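Local coordinates for protein predicted ATPase of the ABC class (PDB 5D6A) that binds the ATP analogue AMP-PNP and, as a predicted member of the ABC class of ATPases, probably hydrolyses ATP, at residues D224-D229 with P287-E292; N471-G476 with L488-E493; E493-S498 with N564-S569. All coordinates share one frame; numbering follows the deposited sequence.

Contact 1: D224-D229 with P287-E292. Unlike the reference sequence in segment 287-292: Gly288 (reference Ser). With ANP (phosphoaminophosphonic acid-adenylate ester), chain C.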
# COMPACT_ATOMS: atom_id res chain seq x y z
N ASP A 224 0.79 -13.49 -9.00
CA ASP A 224 0.61 -13.14 -10.41
C ASP A 224 0.60 -14.36 -11.35
O ASP A 224 0.49 -14.20 -12.57
CB ASP A 224 1.69 -12.14 -10.84
CG ASP A 224 1.35 -11.43 -12.15
OD1 ASP A 224 0.15 -11.15 -12.40
OD2 ASP A 224 2.28 -11.13 -12.92
N LEU A 225 0.73 -15.57 -10.80
CA LEU A 225 0.71 -16.80 -11.61
C LEU A 225 -0.73 -17.13 -11.99
O LEU A 225 -1.66 -16.72 -11.30
CB LEU A 225 1.35 -17.97 -10.85
CG LEU A 225 2.88 -18.00 -10.75
CD1 LEU A 225 3.46 -16.69 -10.23
CD2 LEU A 225 3.31 -19.16 -9.87
N PRO A 226 -0.92 -17.89 -13.08
CA PRO A 226 -2.27 -18.21 -13.55
C PRO A 226 -2.99 -19.30 -12.76
O PRO A 226 -2.35 -20.20 -12.23
CB PRO A 226 -2.02 -18.71 -14.97
CG PRO A 226 -0.68 -19.34 -14.91
CD PRO A 226 0.11 -18.53 -13.92
N MSE A 227 -4.31 -19.20 -12.72
CA MSE A 227 -5.15 -20.18 -12.05
C MSE A 227 -5.24 -21.40 -12.91
O MSE A 227 -5.49 -21.31 -14.11
CB MSE A 227 -6.55 -19.60 -11.88
CG MSE A 227 -7.52 -20.55 -11.19
SE MSE A 227 -9.34 -19.79 -11.28
CE MSE A 227 -9.19 -18.61 -9.71
N LYS A 228 -5.01 -22.57 -12.31
CA LYS A 228 -5.12 -23.82 -13.05
C LYS A 228 -6.57 -24.28 -12.91
O LYS A 228 -7.19 -24.08 -11.87
CB LYS A 228 -4.15 -24.89 -12.53
CG LYS A 228 -4.52 -25.52 -11.19
CD LYS A 228 -3.56 -26.65 -10.83
CE LYS A 228 -4.06 -27.46 -9.64
NZ LYS A 228 -4.25 -26.64 -8.41
N ASP A 229 -7.09 -24.89 -13.97
CA ASP A 229 -8.49 -25.34 -14.00
C ASP A 229 -9.41 -24.14 -13.93
O ASP A 229 -10.23 -24.00 -13.02
CB ASP A 229 -8.79 -26.33 -12.86
CG ASP A 229 -7.92 -27.58 -12.90
OD1 ASP A 229 -8.07 -28.43 -12.00
OD2 ASP A 229 -7.09 -27.71 -13.83
N PRO A 287 5.72 -17.61 -21.72
CA PRO A 287 4.85 -18.69 -22.16
C PRO A 287 4.21 -19.43 -20.99
O PRO A 287 4.82 -19.53 -19.92
CB PRO A 287 5.80 -19.62 -22.93
CG PRO A 287 6.94 -18.76 -23.33
CD PRO A 287 7.10 -17.76 -22.23
N GLY A 288 2.99 -19.92 -21.19
CA GLY A 288 2.27 -20.65 -20.15
C GLY A 288 1.65 -19.76 -19.09
O GLY A 288 0.90 -20.23 -18.24
N ASP A 289 1.95 -18.46 -19.16
CA ASP A 289 1.43 -17.50 -18.19
C ASP A 289 -0.08 -17.34 -18.28
O ASP A 289 -0.73 -17.00 -17.29
CB ASP A 289 2.06 -16.13 -18.42
CG ASP A 289 1.49 -15.07 -17.51
OD1 ASP A 289 1.52 -15.26 -16.28
OD2 ASP A 289 1.02 -14.03 -18.03
N GLY A 290 -0.63 -17.57 -19.47
CA GLY A 290 -2.06 -17.43 -19.70
C GLY A 290 -2.42 -16.12 -20.38
O GLY A 290 -3.50 -15.99 -20.96
N ARG A 291 -1.51 -15.14 -20.31
CA ARG A 291 -1.73 -13.83 -20.91
C ARG A 291 -0.74 -13.50 -22.04
O ARG A 291 -0.81 -12.42 -22.62
CB ARG A 291 -1.62 -12.75 -19.83
CG ARG A 291 -2.65 -12.88 -18.72
CD ARG A 291 -2.30 -12.00 -17.52
NE ARG A 291 -1.08 -12.46 -16.86
CZ ARG A 291 -0.56 -11.93 -15.76
NH1 ARG A 291 -1.14 -10.90 -15.15
NH2 ARG A 291 0.56 -12.44 -15.25
N GLU A 292 0.17 -14.43 -22.34
CA GLU A 292 1.19 -14.17 -23.37
C GLU A 292 0.65 -13.89 -24.79
O GLU A 292 1.42 -13.58 -25.69
CB GLU A 292 2.27 -15.27 -23.43
CG GLU A 292 1.84 -16.65 -23.94
CD GLU A 292 1.04 -17.46 -22.94
OE1 GLU A 292 0.52 -16.90 -21.95
OE2 GLU A 292 0.93 -18.69 -23.15
PG ANP C . -15.22 -5.86 -10.11
O1G ANP C . -14.64 -5.38 -11.42
O2G ANP C . -14.52 -5.30 -8.89
O3G ANP C . -16.73 -5.75 -10.07
PB ANP C . -16.03 -8.79 -10.53
O1B ANP C . -16.42 -8.57 -11.96
O2B ANP C . -17.14 -8.73 -9.49
N3B ANP C . -14.85 -7.57 -10.08
PA ANP C . -13.80 -10.50 -10.29
O1A ANP C . -13.18 -10.74 -11.64
O2A ANP C . -13.24 -9.42 -9.41
O3A ANP C . -15.39 -10.26 -10.48
O5' ANP C . -13.78 -11.86 -9.46
C5' ANP C . -14.27 -13.07 -10.02
C4' ANP C . -13.65 -14.27 -9.32
O4' ANP C . -13.72 -15.40 -10.19
C3' ANP C . -12.17 -14.07 -8.99
O3' ANP C . -11.86 -14.70 -7.74
C2' ANP C . -11.44 -14.73 -10.13
O2' ANP C . -10.21 -15.32 -9.70
C1' ANP C . -12.42 -15.77 -10.66
N9 ANP C . -12.43 -15.83 -12.14
C8 ANP C . -12.47 -14.78 -13.00
N7 ANP C . -12.45 -15.22 -14.28
C5 ANP C . -12.40 -16.57 -14.26
C6 ANP C . -12.36 -17.65 -15.26
N6 ANP C . -12.37 -17.38 -16.58
N1 ANP C . -12.31 -18.93 -14.81
C2 ANP C . -12.30 -19.22 -13.49
N3 ANP C . -12.34 -18.27 -12.53
C4 ANP C . -12.39 -16.96 -12.85
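Arg291 reaches across to the carboxylate of Asp224 and grips it end-on, completing a salt-bridge network with Asp289 that ties two loops of the P-loop domain together. NH1 of Arg291 donates to OD1 of Asp224 over 3.0 Å on the syn side. NH2 comes to Asp224 OD2 over 3.2 Å from above the carboxylate plane, as the two flat groups are turned 69° against each other. Asp289, from the arginine's own loop, is held side-on: Arg291 NE meets OD2 at 2.9 Å, and Arg291 NH2 uses the syn lone pair of OD1 at 3.2 Å. All three guanidinium nitrogens therefore have carboxylate partners, a task that suits the several donors of arginine. Gln123 and Arg218 also bond to Asp289 OD1, and Arg218 reaches the backbone O of Asp224, so two arginines probably offset the charge of the two aspartates. Pro226 lays its ring against the backbone O of Asp289. Within the second loop, Gly290 gives its N to Glu292 OE1 over 2.8 Å. Beyond Pro226 the chain enters the nucleotide pocket, where the selenium of Met227, a selenomethionine, lies 3.6 Å from N3 of the AMP-PNP adenine.

Contact 2: N471-G476 with L488-E493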
# COMPACT_ATOMS: atom_id res chain seq x y z
N ASN A 471 18.93 20.14 -7.00
CA ASN A 471 18.94 20.65 -5.63
C ASN A 471 18.52 19.60 -4.61
O ASN A 471 19.04 19.56 -3.50
CB ASN A 471 18.05 21.89 -5.52
CG ASN A 471 18.54 23.05 -6.38
OD1 ASN A 471 19.63 23.00 -6.95
ND2 ASN A 471 17.74 24.09 -6.47
N ILE A 472 17.58 18.74 -5.00
CA ILE A 472 17.11 17.67 -4.13
C ILE A 472 18.23 16.64 -3.95
O ILE A 472 18.42 16.12 -2.86
CB ILE A 472 15.84 17.00 -4.70
CG1 ILE A 472 14.73 18.05 -4.87
CG2 ILE A 472 15.36 15.88 -3.78
CD1 ILE A 472 13.46 17.49 -5.50
N LEU A 473 18.96 16.36 -5.03
CA LEU A 473 20.07 15.41 -4.97
C LEU A 473 21.20 15.91 -4.07
O LEU A 473 21.74 15.15 -3.27
CB LEU A 473 20.63 15.11 -6.36
CG LEU A 473 19.81 14.22 -7.29
CD1 LEU A 473 20.37 14.29 -8.70
CD2 LEU A 473 19.78 12.78 -6.80
N THR A 474 21.56 17.19 -4.21
CA THR A 474 22.64 17.77 -3.40
C THR A 474 22.28 17.74 -1.92
O THR A 474 23.09 17.33 -1.09
CB THR A 474 22.98 19.21 -3.83
OG1 THR A 474 21.80 20.02 -3.83
CG2 THR A 474 23.59 19.23 -5.22
N ASP A 475 21.07 18.18 -1.59
CA ASP A 475 20.60 18.17 -0.20
C ASP A 475 20.43 16.74 0.31
O ASP A 475 20.52 16.50 1.51
CB ASP A 475 19.27 18.92 -0.07
CG ASP A 475 19.41 20.42 -0.33
OD1 ASP A 475 20.55 20.94 -0.36
OD2 ASP A 475 18.36 21.09 -0.49
N GLY A 476 20.19 15.81 -0.61
CA GLY A 476 19.96 14.42 -0.25
C GLY A 476 21.09 13.44 -0.50
O GLY A 476 20.85 12.24 -0.58
N LEU A 488 9.73 5.35 -3.99
CA LEU A 488 10.91 5.77 -4.73
C LEU A 488 11.59 6.91 -3.98
O LEU A 488 10.99 7.96 -3.75
CB LEU A 488 10.55 6.25 -6.14
CG LEU A 488 11.70 6.92 -6.91
CD1 LEU A 488 12.91 6.01 -7.03
CD2 LEU A 488 11.22 7.37 -8.28
N ARG A 489 12.85 6.70 -3.61
CA ARG A 489 13.60 7.71 -2.89
C ARG A 489 14.55 8.47 -3.82
O ARG A 489 15.35 7.87 -4.54
CB ARG A 489 14.40 7.08 -1.75
CG ARG A 489 15.16 8.11 -0.94
CD ARG A 489 15.88 7.50 0.25
NE ARG A 489 16.65 8.50 0.97
CZ ARG A 489 17.30 8.28 2.11
NH1 ARG A 489 17.27 7.07 2.67
NH2 ARG A 489 17.97 9.26 2.68
N PHE A 490 14.43 9.79 -3.80
CA PHE A 490 15.25 10.67 -4.61
C PHE A 490 15.77 11.73 -3.64
O PHE A 490 15.10 12.72 -3.37
CB PHE A 490 14.42 11.26 -5.74
CG PHE A 490 15.22 11.98 -6.79
CD1 PHE A 490 15.94 11.26 -7.74
CD2 PHE A 490 15.24 13.36 -6.85
CE1 PHE A 490 16.68 11.91 -8.71
CE2 PHE A 490 15.97 14.02 -7.83
CZ PHE A 490 16.69 13.29 -8.76
N GLY A 491 16.96 11.49 -3.11
CA GLY A 491 17.56 12.37 -2.12
C GLY A 491 16.92 12.05 -0.78
O GLY A 491 16.94 10.90 -0.33
N LYS A 492 16.34 13.05 -0.14
CA LYS A 492 15.64 12.87 1.14
C LYS A 492 14.13 12.70 0.90
O LYS A 492 13.38 12.39 1.82
CB LYS A 492 15.91 14.08 2.05
CG LYS A 492 17.36 14.19 2.51
CD LYS A 492 17.78 15.57 3.00
CE LYS A 492 17.03 16.09 4.21
NZ LYS A 492 15.62 16.50 3.93
N GLU A 493 13.71 12.87 -0.36
CA GLU A 493 12.29 12.81 -0.73
C GLU A 493 11.81 11.41 -1.10
O GLU A 493 12.45 10.69 -1.86
CB GLU A 493 12.03 13.74 -1.91
CG GLU A 493 12.49 15.17 -1.67
CD GLU A 493 11.81 15.81 -0.48
OE1 GLU A 493 10.59 15.62 -0.31
OE2 GLU A 493 12.50 16.52 0.28
O HOH W 1 16.74 15.72 -0.56
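Leu473 and Phe490 form the apolar heart of this contact. Leu473 CD2 sits over one face of the Phe490 ring, 4.0 Å from its centroid and offset toward the rim, in a CH-pi contact, while CG and CD1 of Leu473 gather round CZ. The ring is carried to the helix because Phe490 holds CG anti to its backbone N (chi1 -169°). Beside it, CG2 of Ile472 lies 3.6 Å from CG of Glu493 and also against the backbone O of Phe490, the Ile472 and Glu493 side chains crossing at about a right angle. A beta-branched residue suits this place, since CG2 meets the turn while CG1 leaves in another direction.

Where the helix ends, backbone meets backbone: the CA atoms of Gly476 and Gly491 lie 3.7 Å apart, and with no side chain on either glycine the two backbones can come this close. Lys492 then lays its aliphatic CD beside the backbone O of Asp475. No direct hydrogen bond crosses between the segments. Instead a water donates to Ile472 O at 2.9 Å and accepts from Lys492 N at 2.7 Å, serving two backbone groups at once.

Further out, Trp516 meets the Phe490 ring edge-to-face and Tyr517 touches Leu473, so helix 506-519 backs the apolar cluster. Arg489, its chain fully extended, gives its NE to the backbone O of Gly491 over 2.7 Å; the hairpin turn brings that oxygen to it, and the nearly straight bond (169°) braces the turn. Phe490 N also bonds to Glu493 O at 2.9 Å, and a weak bond returns from Glu493 N to Phe490 O. This is a two-residue beta hairpin closed by a type II' turn, with glycine at its positive-phi second position, packed against the C-terminal end of helix 468-475.

Contact 3: E493-S498 with N564-S569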
# COMPACT_ATOMS: atom_id res chain seq x y z
N GLU A 493 13.71 12.87 -0.36
CA GLU A 493 12.29 12.81 -0.73
C GLU A 493 11.81 11.41 -1.10
O GLU A 493 12.45 10.69 -1.86
CB GLU A 493 12.03 13.74 -1.91
CG GLU A 493 12.49 15.17 -1.67
CD GLU A 493 11.81 15.81 -0.48
OE1 GLU A 493 10.59 15.62 -0.31
OE2 GLU A 493 12.50 16.52 0.28
N PHE A 494 10.65 11.04 -0.55
CA PHE A 494 10.03 9.74 -0.81
C PHE A 494 8.74 9.94 -1.60
O PHE A 494 7.89 10.72 -1.20
CB PHE A 494 9.71 9.01 0.49
CG PHE A 494 10.93 8.55 1.23
CD1 PHE A 494 11.44 7.28 1.00
CD2 PHE A 494 11.55 9.37 2.16
CE1 PHE A 494 12.56 6.84 1.68
CE2 PHE A 494 12.67 8.93 2.84
CZ PHE A 494 13.18 7.67 2.60
N THR A 495 8.62 9.23 -2.72
CA THR A 495 7.45 9.32 -3.58
C THR A 495 6.61 8.06 -3.48
O THR A 495 7.11 6.96 -3.70
CB THR A 495 7.85 9.52 -5.05
OG1 THR A 495 8.67 10.70 -5.17
CG2 THR A 495 6.62 9.68 -5.93
N ASP A 496 5.34 8.23 -3.15
CA ASP A 496 4.42 7.11 -3.03
C ASP A 496 3.88 6.74 -4.42
O ASP A 496 3.25 7.56 -5.10
CB ASP A 496 3.28 7.49 -2.09
CG ASP A 496 2.34 6.34 -1.81
OD1 ASP A 496 2.50 5.27 -2.43
OD2 ASP A 496 1.45 6.50 -0.96
N LEU A 497 4.14 5.50 -4.84
CA LEU A 497 3.71 5.01 -6.14
C LEU A 497 2.71 3.86 -6.02
O LEU A 497 2.55 3.09 -6.96
CB LEU A 497 4.93 4.56 -6.95
CG LEU A 497 6.05 5.59 -7.18
CD1 LEU A 497 7.20 4.95 -7.95
CD2 LEU A 497 5.54 6.82 -7.91
N SER A 498 2.04 3.76 -4.88
CA SER A 498 1.07 2.70 -4.62
C SER A 498 -0.05 2.65 -5.65
O SER A 498 -0.44 1.57 -6.09
CB SER A 498 0.44 2.88 -3.24
OG SER A 498 1.42 2.85 -2.23
N ASN A 564 4.78 13.49 -11.11
CA ASN A 564 3.59 14.27 -10.77
C ASN A 564 3.21 14.11 -9.30
O ASN A 564 2.47 14.92 -8.76
CB ASN A 564 2.38 13.83 -11.62
CG ASN A 564 2.54 14.18 -13.09
OD1 ASN A 564 3.29 15.07 -13.46
ND2 ASN A 564 1.79 13.48 -13.94
N ARG A 565 3.72 13.05 -8.68
CA ARG A 565 3.44 12.76 -7.27
C ARG A 565 4.59 13.09 -6.33
O ARG A 565 4.49 12.87 -5.12
CB ARG A 565 3.04 11.29 -7.12
CG ARG A 565 1.70 10.99 -7.77
CD ARG A 565 1.43 9.50 -7.92
NE ARG A 565 0.08 9.29 -8.43
CZ ARG A 565 -0.28 9.44 -9.71
NH1 ARG A 565 -1.53 9.23 -10.06
NH2 ARG A 565 0.61 9.81 -10.62
N MSE A 566 5.69 13.62 -6.88
CA MSE A 566 6.83 14.02 -6.06
C MSE A 566 6.49 15.39 -5.54
O MSE A 566 6.24 16.31 -6.32
CB MSE A 566 8.12 14.02 -6.86
CG MSE A 566 9.31 13.66 -5.98
SE MSE A 566 10.39 15.27 -5.64
CE MSE A 566 11.18 15.42 -7.44
N ARG A 567 6.49 15.53 -4.22
CA ARG A 567 6.07 16.77 -3.55
C ARG A 567 6.94 18.02 -3.76
O ARG A 567 6.49 19.13 -3.48
CB ARG A 567 5.86 16.49 -2.06
CG ARG A 567 4.82 15.40 -1.85
CD ARG A 567 4.64 15.01 -0.40
NE ARG A 567 3.56 14.03 -0.26
CZ ARG A 567 2.26 14.33 -0.17
NH1 ARG A 567 1.85 15.60 -0.18
NH2 ARG A 567 1.36 13.36 -0.05
N LYS A 568 8.17 17.83 -4.25
CA LYS A 568 9.07 18.97 -4.48
C LYS A 568 9.13 19.38 -5.95
O LYS A 568 9.64 20.45 -6.27
CB LYS A 568 10.48 18.63 -4.00
CG LYS A 568 10.61 18.29 -2.52
CD LYS A 568 10.30 19.47 -1.63
CE LYS A 568 10.54 19.13 -0.17
NZ LYS A 568 10.25 20.27 0.74
N SER A 569 8.64 18.53 -6.85
CA SER A 569 8.66 18.84 -8.28
C SER A 569 8.15 20.24 -8.57
O SER A 569 7.13 20.67 -8.02
CB SER A 569 7.81 17.83 -9.06
OG SER A 569 8.37 16.53 -9.00
O HOH W 2 7.62 13.16 -2.69
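Glu493 turns its carboxylate against the side chain of Lys568, which crosses it at about a right angle. CD of Glu493 lies 3.4 Å from CG of Lys568, and both carboxylate oxygens approach its CE. The ammonium lies beyond salt-bridge distance, with NZ of Lys568 4.4 Å from OE2 of Glu493, so any attraction is probably weaker than that of a salt bridge. Lysine suits the place through its long aliphatic stem, which packs while its ammonium lies toward the exposed side. At Phe494 the side chain points away and the backbone takes over: a water donates to Phe494 O at 2.9 Å and accepts from Arg567 N at 3.0 Å.

Thr495 faces the loop again. Its OG1 lies beside CG of Met566, a selenomethionine, and its CG2, anti to the backbone N, points to the backbone O of Arg565 at 3.9 Å. Strand 493-496 is an outermost strand of a three-stranded antiparallel sheet. Its neighbour 487-490 pairs with one side, through backbone bonds between Thr495 and Leu488. Along its other side the 565-568 part of the loop runs in nearly the opposite direction, 167° apart, without a direct hydrogen bond between the two segments. The loop itself bends through a type I turn from Met566 to Ser569.

The CD of Arg565 passes the backbone O of Asp496 in a loose van der Waals contact, and its extended chain carries the guanidinium on to a salt bridge with Glu306 and a cation-pi contact with Trp346. Leu497 leans on Leu488 and Val509 in the buried layer. The strand then ends in an Asx turn: OD1 of Asp496 accepts Ser498 N over 2.9 Å and, through its syn lone pair, Ser498 OG over 2.7 Å.

The three contacts follow one another along the chain, each closing before the next opens, apart from Glu493, which contacts 2 and 3 share. Contact 1 belongs to the P-loop domain and lies on the opposite side of the chain's centre, its own centre about 39 Å from that of contact 2 and about 33 Å from that of contact 3. Contacts 2 and 3 have centres about 11 Å apart and use neighbouring strands, 487-490 and 493-496, of one antiparallel sheet. Ile472 of helix 468-475 also packs on Met566 and Lys568, so helix, hairpin and the loop after helix 556-564 form one continuous unit. Contact 1 thus stands beside the nucleotide pocket, whereas the other two lie in the C-terminal part of the protein.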